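PDB 3TL4: glutaminyl-tRNA synthetase from Saccharomyces cerevisiae, which catalyses the ATP-dependent joining of glutamine to tRNA(Gln), the chain here being its appended N-terminal tRNA-binding domain. Local coordinates for residues G80-S85 and M105-N110; I117-V122 and K167-Q172; Q128-N133 and Q172-L177. One frame throughout, in Å; residues are numbered along the deposited sequence.

Contact 1: residues G80-S85 and M105-N110; sequences GDLKTS and MGMNEN
Both Asp81 and Asn108 turn CG to lie beside their own backbone N, opposite the carbonyl carbon (chi1 -73° and -79°), and these torsions bring a carboxylate and an amide within reach of one water, which bridges them at a bend. The setting is an all-helical domain: residues 80-85 form the linker between helices 70-78 and 85-98, entered through a Schellman motif at Gly80, while residues 105-110 take in nearly all of the short helix 104-109 and the residue that leaves it. Asp81 OD2 and Asn108 ND2 stay 4.0 Å apart, too far for a direct bond, and the two flat groups stand almost perpendicular to each other. The water joins them instead, donating to Asp81 OD2 at 2.7 Å and to Asn108 OD1 at 2.6 Å, so both of its protons are committed to the bridge. Asp81 OD2 also accepts from Asn79 ND2, which ties the carboxylate back to its own side of the interface and helps to fix its rotation.

Deeper in, the contact becomes apolar. The extended chi2 of Leu82 carries CD1 across to the terminal methyl of Met107, a selenomethionine, with 4.2 Å between Leu82 CD1 and Met107 CE. Ala91 of helix 85-98 and Ile73 of helix 70-78 pack against both side chains, so this pair belongs to a small buried cluster shared by three helices, with the water bridge at its more exposed margin. The helix carrying Met107 and Asn108 closes with a side-chain bond at its C-terminal end: Asn110 ND2 donates to Gly106 O over 2.9 Å, nearly straight at 166°.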
loop_
_atom_site.group_PDB
_atom_site.type_symbol
_atom_site.label_atom_id
_atom_site.label_comp_id
_atom_site.label_asym_id
_atom_site.label_seq_id
_atom_site.Cartn_x
_atom_site.Cartn_y
_atom_site.Cartn_z
ATOM N N GLY A 80 6.593 8.780 -8.122
ATOM C CA GLY A 80 7.178 8.068 -6.990
ATOM C C GLY A 80 6.695 8.527 -5.620
ATOM O O GLY A 80 7.185 8.061 -4.594
ATOM N N ASP A 81 5.734 9.448 -5.599
ATOM C CA ASP A 81 5.126 9.887 -4.349
ATOM C C ASP A 81 4.271 8.772 -3.729
ATOM O O ASP A 81 4.368 8.487 -2.533
ATOM C CB ASP A 81 4.291 11.150 -4.574
ATOM C CG ASP A 81 5.152 12.401 -4.815
ATOM O OD1 ASP A 81 6.368 12.389 -4.481
ATOM O OD2 ASP A 81 4.603 13.406 -5.328
ATOM N N LEU A 82 3.453 8.136 -4.557
ATOM C CA LEU A 82 2.580 7.056 -4.113
ATOM C C LEU A 82 3.198 5.720 -4.494
ATOM O O LEU A 82 3.123 5.309 -5.655
ATOM C CB LEU A 82 1.206 7.196 -4.766
ATOM C CG LEU A 82 0.509 8.546 -4.573
ATOM C CD1 LEU A 82 -0.786 8.581 -5.351
ATOM C CD2 LEU A 82 0.243 8.819 -3.092
ATOM N N LYS A 83 3.801 5.047 -3.513
ATOM C CA LYS A 83 4.581 3.831 -3.752
ATOM C C LYS A 83 3.824 2.530 -3.497
ATOM O O LYS A 83 4.236 1.481 -3.983
ATOM C CB LYS A 83 5.859 3.821 -2.896
ATOM C CG LYS A 83 6.793 4.994 -3.098
ATOM C CD LYS A 83 7.319 5.064 -4.530
ATOM C CE LYS A 83 8.365 3.990 -4.810
ATOM N NZ LYS A 83 8.994 4.130 -6.161
ATOM N N THR A 84 2.744 2.572 -2.723
ATOM C CA THR A 84 2.051 1.325 -2.367
ATOM C C THR A 84 0.574 1.336 -2.761
ATOM O O THR A 84 -0.001 2.400 -3.020
ATOM C CB THR A 84 2.180 1.002 -0.853
ATOM O OG1 THR A 84 1.546 2.029 -0.089
ATOM C CG2 THR A 84 3.637 0.925 -0.438
ATOM N N SER A 85 -0.021 0.146 -2.817
ATOM C CA SER A 85 -1.451 -0.006 -3.066
ATOM C C SER A 85 -2.225 0.736 -2.005
ATOM O O SER A 85 -3.299 1.287 -2.266
ATOM C CB SER A 85 -1.858 -1.475 -3.002
ATOM O OG SER A 85 -1.224 -2.210 -4.022
HETATM N N MSE A 105 -1.089 18.707 -2.724
HETATM C CA MSE A 105 -0.647 18.714 -1.320
HETATM C C MSE A 105 -1.665 18.084 -0.396
HETATM O O MSE A 105 -1.295 17.425 0.576
HETATM C CB MSE A 105 -0.392 20.122 -0.784
HETATM C CG MSE A 105 0.215 21.109 -1.746
HETATM SE SE MSE A 105 0.262 22.852 -0.889
HETATM C CE MSE A 105 1.291 22.315 0.674
ATOM N N GLY A 106 -2.945 18.330 -0.667
ATOM C CA GLY A 106 -3.998 17.741 0.142
ATOM C C GLY A 106 -3.963 16.230 0.030
ATOM O O GLY A 106 -4.003 15.506 1.024
HETATM N N MSE A 107 -3.875 15.747 -1.198
HETATM C CA MSE A 107 -3.785 14.319 -1.432
HETATM C C MSE A 107 -2.534 13.725 -0.771
HETATM O O MSE A 107 -2.624 12.775 -0.012
HETATM C CB MSE A 107 -3.757 14.051 -2.926
HETATM C CG MSE A 107 -3.868 12.589 -3.276
HETATM SE SE MSE A 107 -3.246 12.270 -5.100
HETATM C CE MSE A 107 -1.367 12.718 -4.896
ATOM N N ASN A 108 -1.374 14.292 -1.080
ATOM C CA ASN A 108 -0.114 13.877 -0.476
ATOM C C ASN A 108 -0.212 13.782 1.048
ATOM O O ASN A 108 0.117 12.755 1.641
ATOM C CB ASN A 108 0.996 14.862 -0.851
ATOM C CG ASN A 108 1.541 14.631 -2.246
ATOM O OD1 ASN A 108 1.101 13.722 -2.962
ATOM N ND2 ASN A 108 2.519 15.454 -2.640
ATOM N N GLU A 109 -0.667 14.866 1.667
ATOM C CA GLU A 109 -0.836 14.940 3.119
ATOM C C GLU A 109 -1.736 13.835 3.690
ATOM O O GLU A 109 -1.604 13.463 4.846
ATOM C CB GLU A 109 -1.381 16.324 3.504
ATOM C CG GLU A 109 -1.716 16.517 4.979
ATOM C CD GLU A 109 -1.908 17.986 5.353
ATOM O OE1 GLU A 109 -1.933 18.841 4.437
ATOM O OE2 GLU A 109 -2.025 18.285 6.564
ATOM N N ASN A 110 -2.651 13.315 2.881
ATOM C CA ASN A 110 -3.565 12.281 3.349
ATOM C C ASN A 110 -3.309 10.910 2.734
ATOM O O ASN A 110 -4.119 10.004 2.888
ATOM C CB ASN A 110 -5.015 12.697 3.121
ATOM C CG ASN A 110 -5.431 13.835 4.027
ATOM O OD1 ASN A 110 -5.818 13.613 5.173
ATOM N ND2 ASN A 110 -5.339 15.064 3.526
HETATM O O HOH W 1 1.929 13.625 -5.460
#

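Contact 2: residues I117-V122 and K167-Q172; sequences ITEDQV and KPIIDQ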
loop_
_atom_site.group_PDB
_atom_site.type_symbol
_atom_site.label_atom_id
_atom_site.label_comp_id
_atom_site.label_asym_id
_atom_site.label_seq_id
_atom_site.Cartn_x
_atom_site.Cartn_y
_atom_site.Cartn_z
ATOM N N ILE A 117 8.713 5.674 8.131
ATOM C CA ILE A 117 8.918 5.117 9.457
ATOM C C ILE A 117 10.147 4.213 9.461
ATOM O O ILE A 117 10.201 3.218 8.740
ATOM C CB ILE A 117 7.707 4.294 9.884
ATOM C CG1 ILE A 117 6.416 5.020 9.498
ATOM C CG2 ILE A 117 7.760 3.996 11.373
ATOM C CD1 ILE A 117 6.232 6.338 10.179
ATOM N N THR A 118 11.131 4.566 10.277
ATOM C CA THR A 118 12.397 3.839 10.319
ATOM C C THR A 118 12.276 2.594 11.187
ATOM O O THR A 118 11.375 2.501 12.017
ATOM C CB THR A 118 13.514 4.718 10.901
ATOM O OG1 THR A 118 13.192 5.062 12.252
ATOM C CG2 THR A 118 13.665 5.996 10.102
ATOM N N GLU A 119 13.178 1.634 10.998
ATOM C CA GLU A 119 13.224 0.474 11.881
ATOM C C GLU A 119 13.224 0.924 13.349
ATOM O O GLU A 119 12.620 0.287 14.215
ATOM C CB GLU A 119 14.463 -0.376 11.598
ATOM C CG GLU A 119 15.042 -0.998 12.866
ATOM C CD GLU A 119 16.235 -1.907 12.628
ATOM O OE1 GLU A 119 16.723 -1.983 11.479
ATOM O OE2 GLU A 119 16.680 -2.553 13.603
ATOM N N ASP A 120 13.906 2.027 13.630
ATOM C CA ASP A 120 14.019 2.515 14.994
ATOM C C ASP A 120 12.673 2.999 15.538
ATOM O O ASP A 120 12.358 2.830 16.712
ATOM C CB ASP A 120 15.042 3.636 15.039
ATOM C CG ASP A 120 15.691 3.765 16.380
ATOM O OD1 ASP A 120 16.636 2.993 16.643
ATOM O OD2 ASP A 120 15.260 4.632 17.173
ATOM N N GLN A 121 11.869 3.604 14.674
ATOM C CA GLN A 121 10.544 4.039 15.099
ATOM C C GLN A 121 9.595 2.845 15.298
ATOM O O GLN A 121 8.870 2.792 16.293
ATOM C CB GLN A 121 9.943 5.050 14.122
ATOM C CG GLN A 121 10.875 6.203 13.749
ATOM C CD GLN A 121 10.214 7.168 12.774
ATOM O OE1 GLN A 121 9.373 7.976 13.164
ATOM N NE2 GLN A 121 10.584 7.079 11.503
ATOM N N VAL A 122 9.593 1.890 14.365
ATOM C CA VAL A 122 8.808 0.662 14.555
ATOM C C VAL A 122 9.126 0.096 15.942
ATOM O O VAL A 122 8.231 -0.204 16.727
ATOM C CB VAL A 122 9.083 -0.408 13.446
ATOM C CG1 VAL A 122 8.332 -1.697 13.733
ATOM C CG2 VAL A 122 8.707 0.118 12.058
ATOM N N LYS A 167 7.709 -8.240 12.178
ATOM C CA LYS A 167 7.907 -9.524 12.854
ATOM C C LYS A 167 9.277 -9.728 13.516
ATOM O O LYS A 167 9.348 -10.166 14.658
ATOM C CB LYS A 167 7.573 -10.690 11.931
ATOM C CG LYS A 167 7.172 -11.934 12.694
ATOM C CD LYS A 167 6.062 -11.622 13.691
ATOM C CE LYS A 167 5.624 -12.866 14.454
ATOM N NZ LYS A 167 6.759 -13.540 15.153
ATOM N N PRO A 168 10.370 -9.421 12.799
ATOM C CA PRO A 168 11.708 -9.528 13.397
ATOM C C PRO A 168 11.896 -8.587 14.580
ATOM O O PRO A 168 12.537 -8.947 15.567
ATOM C CB PRO A 168 12.640 -9.108 12.256
ATOM C CG PRO A 168 11.851 -9.369 11.010
ATOM C CD PRO A 168 10.428 -9.076 11.370
ATOM N N ILE A 169 11.355 -7.380 14.489
ATOM C CA ILE A 169 11.538 -6.447 15.594
ATOM C C ILE A 169 10.757 -6.898 16.826
ATOM O O ILE A 169 11.225 -6.738 17.957
ATOM C CB ILE A 169 11.184 -5.016 15.206
ATOM C CG1 ILE A 169 12.186 -4.497 14.165
ATOM C CG2 ILE A 169 11.184 -4.143 16.435
ATOM C CD1 ILE A 169 11.623 -3.381 13.294
ATOM N N ILE A 170 9.586 -7.488 16.602
ATOM C CA ILE A 170 8.805 -8.074 17.687
ATOM C C ILE A 170 9.495 -9.258 18.352
ATOM O O ILE A 170 9.556 -9.331 19.576
ATOM C CB ILE A 170 7.420 -8.531 17.226
ATOM C CG1 ILE A 170 6.564 -7.312 16.894
ATOM C CG2 ILE A 170 6.763 -9.373 18.317
ATOM C CD1 ILE A 170 5.270 -7.642 16.196
ATOM N N ASP A 171 9.993 -10.192 17.545
ATOM C CA ASP A 171 10.749 -11.324 18.071
ATOM C C ASP A 171 11.912 -10.860 18.959
ATOM O O ASP A 171 12.130 -11.401 20.038
ATOM C CB ASP A 171 11.254 -12.224 16.938
ATOM C CG ASP A 171 10.125 -13.028 16.270
ATOM O OD1 ASP A 171 9.023 -13.145 16.859
ATOM O OD2 ASP A 171 10.344 -13.550 15.153
ATOM N N GLN A 172 12.642 -9.841 18.521
ATOM C CA GLN A 172 13.754 -9.326 19.309
ATOM C C GLN A 172 13.300 -8.701 20.629
ATOM O O GLN A 172 13.885 -8.934 21.668
ATOM C CB GLN A 172 14.511 -8.278 18.521
ATOM C CG GLN A 172 15.017 -8.711 17.167
ATOM C CD GLN A 172 15.710 -7.553 16.467
ATOM O OE1 GLN A 172 16.744 -7.066 16.931
ATOM N NE2 GLN A 172 15.126 -7.080 15.375
#
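Ile169 is the residue of helix 166-178 that reaches Val122 and Glu119, at the start of helix 119-132. Along segment 167-172, Lys167 comes first and turns to its own helix, its NZ forming a 2.9 Å salt bridge with Asp171 OD1 one turn on. Pro168 follows, its carbonyl O weakly bonded by Gln172 NE2. Ile169 then sets CG1 beside its backbone N (chi1 -67°), and the chain runs on to place CD1 against the first turn opposite, which Thr118 N-caps, its OG1 accepting from Gln121 N at 3.1 Å. The Ile169 methyl CD1 lies 3.7 Å from Val122 CG1, the one side chain set square across the other, while Glu119 O is 3.9 Å from Ile169 CD1. The aliphatic part of Glu119 adds a looser contact at the solvent-exposed margin, its carboxylate being engaged by Arg123 in a salt bridge. Ile170, next in line, turns to Val126 of helix 119-132 and to Phe149. Helix 166-178 packs on helix 119-132 through Ile169 and Ile170, and on helix 145-153 through Lys167, Ile170 and Asp171.

Contact 3: residues Q128-N133 and Q172-L177; sequences QYIQEN and QEVLKL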
loop_
_atom_site.group_PDB
_atom_site.type_symbol
_atom_site.label_atom_id
_atom_site.label_comp_id
_atom_site.label_asym_id
_atom_site.label_seq_id
_atom_site.Cartn_x
_atom_site.Cartn_y
_atom_site.Cartn_z
ATOM N N GLN A 128 6.628 0.275 23.299
ATOM C CA GLN A 128 5.527 0.939 23.980
ATOM C C GLN A 128 4.349 -0.009 24.167
ATOM O O GLN A 128 3.768 -0.089 25.250
ATOM C CB GLN A 128 5.084 2.127 23.133
ATOM C CG GLN A 128 4.595 3.347 23.892
ATOM C CD GLN A 128 4.399 4.554 22.969
ATOM O OE1 GLN A 128 5.364 5.233 22.600
ATOM N NE2 GLN A 128 3.149 4.810 22.583
ATOM N N TYR A 129 3.991 -0.712 23.097
ATOM C CA TYR A 129 2.928 -1.700 23.160
ATOM C C TYR A 129 3.230 -2.782 24.203
ATOM O O TYR A 129 2.371 -3.129 25.022
ATOM C CB TYR A 129 2.694 -2.356 21.789
ATOM C CG TYR A 129 1.671 -3.471 21.850
ATOM C CD1 TYR A 129 0.331 -3.227 21.568
ATOM C CD2 TYR A 129 2.037 -4.750 22.225
ATOM C CE1 TYR A 129 -0.615 -4.237 21.637
ATOM C CE2 TYR A 129 1.099 -5.771 22.296
ATOM C CZ TYR A 129 -0.224 -5.507 21.997
ATOM O OH TYR A 129 -1.158 -6.509 22.065
ATOM N N ILE A 130 4.448 -3.315 24.161
ATOM C CA ILE A 130 4.881 -4.328 25.121
ATOM C C ILE A 130 4.811 -3.829 26.566
ATOM O O ILE A 130 4.350 -4.556 27.454
ATOM C CB ILE A 130 6.309 -4.824 24.792
ATOM C CG1 ILE A 130 6.291 -5.564 23.453
ATOM C CG2 ILE A 130 6.842 -5.734 25.902
ATOM C CD1 ILE A 130 7.622 -6.075 23.041
ATOM N N GLN A 131 5.264 -2.592 26.797
ATOM C CA GLN A 131 5.164 -1.961 28.123
ATOM C C GLN A 131 3.708 -1.902 28.619
ATOM O O GLN A 131 3.404 -2.183 29.783
ATOM C CB GLN A 131 5.771 -0.547 28.088
ATOM C CG GLN A 131 5.674 0.232 29.410
ATOM C CD GLN A 131 6.554 -0.348 30.516
ATOM O OE1 GLN A 131 7.562 -1.006 30.245
ATOM N NE2 GLN A 131 6.171 -0.109 31.770
ATOM N N GLU A 132 2.822 -1.533 27.706
ATOM C CA GLU A 132 1.407 -1.324 27.984
ATOM C C GLU A 132 0.684 -2.634 28.266
ATOM O O GLU A 132 -0.312 -2.679 28.979
ATOM C CB GLU A 132 0.745 -0.604 26.778
ATOM C CG GLU A 132 1.161 0.873 26.638
ATOM C CD GLU A 132 0.783 1.506 25.296
ATOM O OE1 GLU A 132 0.119 0.840 24.471
ATOM O OE2 GLU A 132 1.163 2.677 25.061
ATOM N N ASN A 133 1.184 -3.705 27.675
ATOM C CA ASN A 133 0.547 -4.993 27.803
ATOM C C ASN A 133 1.443 -5.987 28.541
ATOM O O ASN A 133 1.250 -7.189 28.445
ATOM C CB ASN A 133 0.189 -5.502 26.419
ATOM C CG ASN A 133 -0.866 -4.634 25.740
ATOM O OD1 ASN A 133 -2.056 -4.899 25.856
ATOM N ND2 ASN A 133 -0.430 -3.575 25.054
ATOM N N GLN A 172 12.642 -9.841 18.521
ATOM C CA GLN A 172 13.754 -9.326 19.309
ATOM C C GLN A 172 13.300 -8.701 20.629
ATOM O O GLN A 172 13.885 -8.934 21.668
ATOM C CB GLN A 172 14.511 -8.278 18.521
ATOM C CG GLN A 172 15.017 -8.711 17.167
ATOM C CD GLN A 172 15.710 -7.553 16.467
ATOM O OE1 GLN A 172 16.744 -7.066 16.931
ATOM N NE2 GLN A 172 15.126 -7.080 15.375
ATOM N N GLU A 173 12.263 -7.888 20.579
ATOM C CA GLU A 173 11.799 -7.204 21.777
ATOM C C GLU A 173 11.181 -8.155 22.786
ATOM O O GLU A 173 11.334 -7.976 23.982
ATOM C CB GLU A 173 10.821 -6.101 21.407
ATOM C CG GLU A 173 11.493 -4.987 20.593
ATOM C CD GLU A 173 12.664 -4.380 21.338
ATOM O OE1 GLU A 173 12.498 -4.077 22.540
ATOM O OE2 GLU A 173 13.745 -4.214 20.734
ATOM N N VAL A 174 10.485 -9.172 22.299
ATOM C CA VAL A 174 9.824 -10.125 23.178
ATOM C C VAL A 174 10.858 -10.942 23.926
ATOM O O VAL A 174 10.721 -11.198 25.124
ATOM C CB VAL A 174 8.839 -11.020 22.383
ATOM C CG1 VAL A 174 8.398 -12.182 23.204
ATOM C CG2 VAL A 174 7.632 -10.197 21.959
ATOM N N LEU A 175 11.918 -11.316 23.217
ATOM C CA LEU A 175 13.059 -12.008 23.823
ATOM C C LEU A 175 13.594 -11.245 25.031
ATOM O O LEU A 175 13.901 -11.852 26.056
ATOM C CB LEU A 175 14.178 -12.208 22.791
ATOM C CG LEU A 175 15.466 -12.929 23.203
ATOM C CD1 LEU A 175 15.182 -14.312 23.818
ATOM C CD2 LEU A 175 16.411 -13.040 22.000
ATOM N N LYS A 176 13.708 -9.920 24.919
ATOM C CA LYS A 176 14.266 -9.124 26.018
ATOM C C LYS A 176 13.468 -9.279 27.313
ATOM O O LYS A 176 14.036 -9.309 28.406
ATOM C CB LYS A 176 14.347 -7.646 25.632
ATOM C CG LYS A 176 15.299 -7.372 24.490
ATOM C CD LYS A 176 15.161 -5.946 23.948
ATOM C CE LYS A 176 16.028 -5.775 22.703
ATOM N NZ LYS A 176 15.788 -4.468 22.029
ATOM N N LEU A 177 12.148 -9.359 27.178
ATOM C CA LEU A 177 11.221 -9.451 28.310
ATOM C C LEU A 177 11.036 -10.881 28.820
ATOM O O LEU A 177 10.909 -11.112 30.022
ATOM C CB LEU A 177 9.852 -8.899 27.883
ATOM C CG LEU A 177 8.646 -9.039 28.818
ATOM C CD1 LEU A 177 8.869 -8.305 30.145
ATOM C CD2 LEU A 177 7.378 -8.543 28.122
#
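Ile130 carries this contact with both of its methyls, each meeting a different turn of helix 166-178. Its CD1 comes within 3.6 Å of Glu173 CB, the two side chains nearly perpendicular, and is 4.3 Å from Val174 CG2. The other branch, Ile130 CG2, lies 3.6 Å from Leu177 CD2; the Leu177 and Ile130 side chains lie alongside, pointing opposite ways. With chi1 at -66°, CG1 of Ile130 lies beside the backbone N and carries CD1 to Glu173, while CG2, beside the carbonyl carbon, is left for Leu177. The axes of the segments 128-132 (helix 119-132) and 172-177 (helix 166-178) are 11.0 Å apart at their closest approach and run in the same general direction at 37°, within the helical C-terminal part of this tRNA-binding domain, built from helices 119-132, 134-140, 145-153 and 166-178. Beyond the apolar layer, Glu173 bends at chi2 and gives OE2 to a salt bridge with Arg123 NE of helix 119-132. Val174 also packs on Ile148 of helix 145-153, and Leu177 on Ile137 and Leu138 of helix 134-140. At the end of helix 119-132, Asn133 ND2 donates a hydrogen bond to Tyr129 O (2.8 Å, 174°), while the same nitrogen sits 3.4 Å above the Tyr129 ring, over its centre. The phenol oxygen is held in turn by Asp151 OD2 and Arg136 NH2.

Overall arrangement
From the N terminus, contact 1 closes first, joining the linker after helix 70-78 to helix 104-109 around the intervening helix 85-98. The chain then passes into helix 119-132, where contacts 2 and 3 open before either closes, so the two cross. Both are completed by helix 166-178, which returns after helices 134-140 and 145-153 and lies along helix 119-132: contact 2 joins their early turns, contact 3 later ones, with Gln172 common to both second segments and centres 11 Å apart. Contact 1 remains separate, its centre 23 Å from that of contact 2, consistent with a domain of two helical parts connected by a hinge.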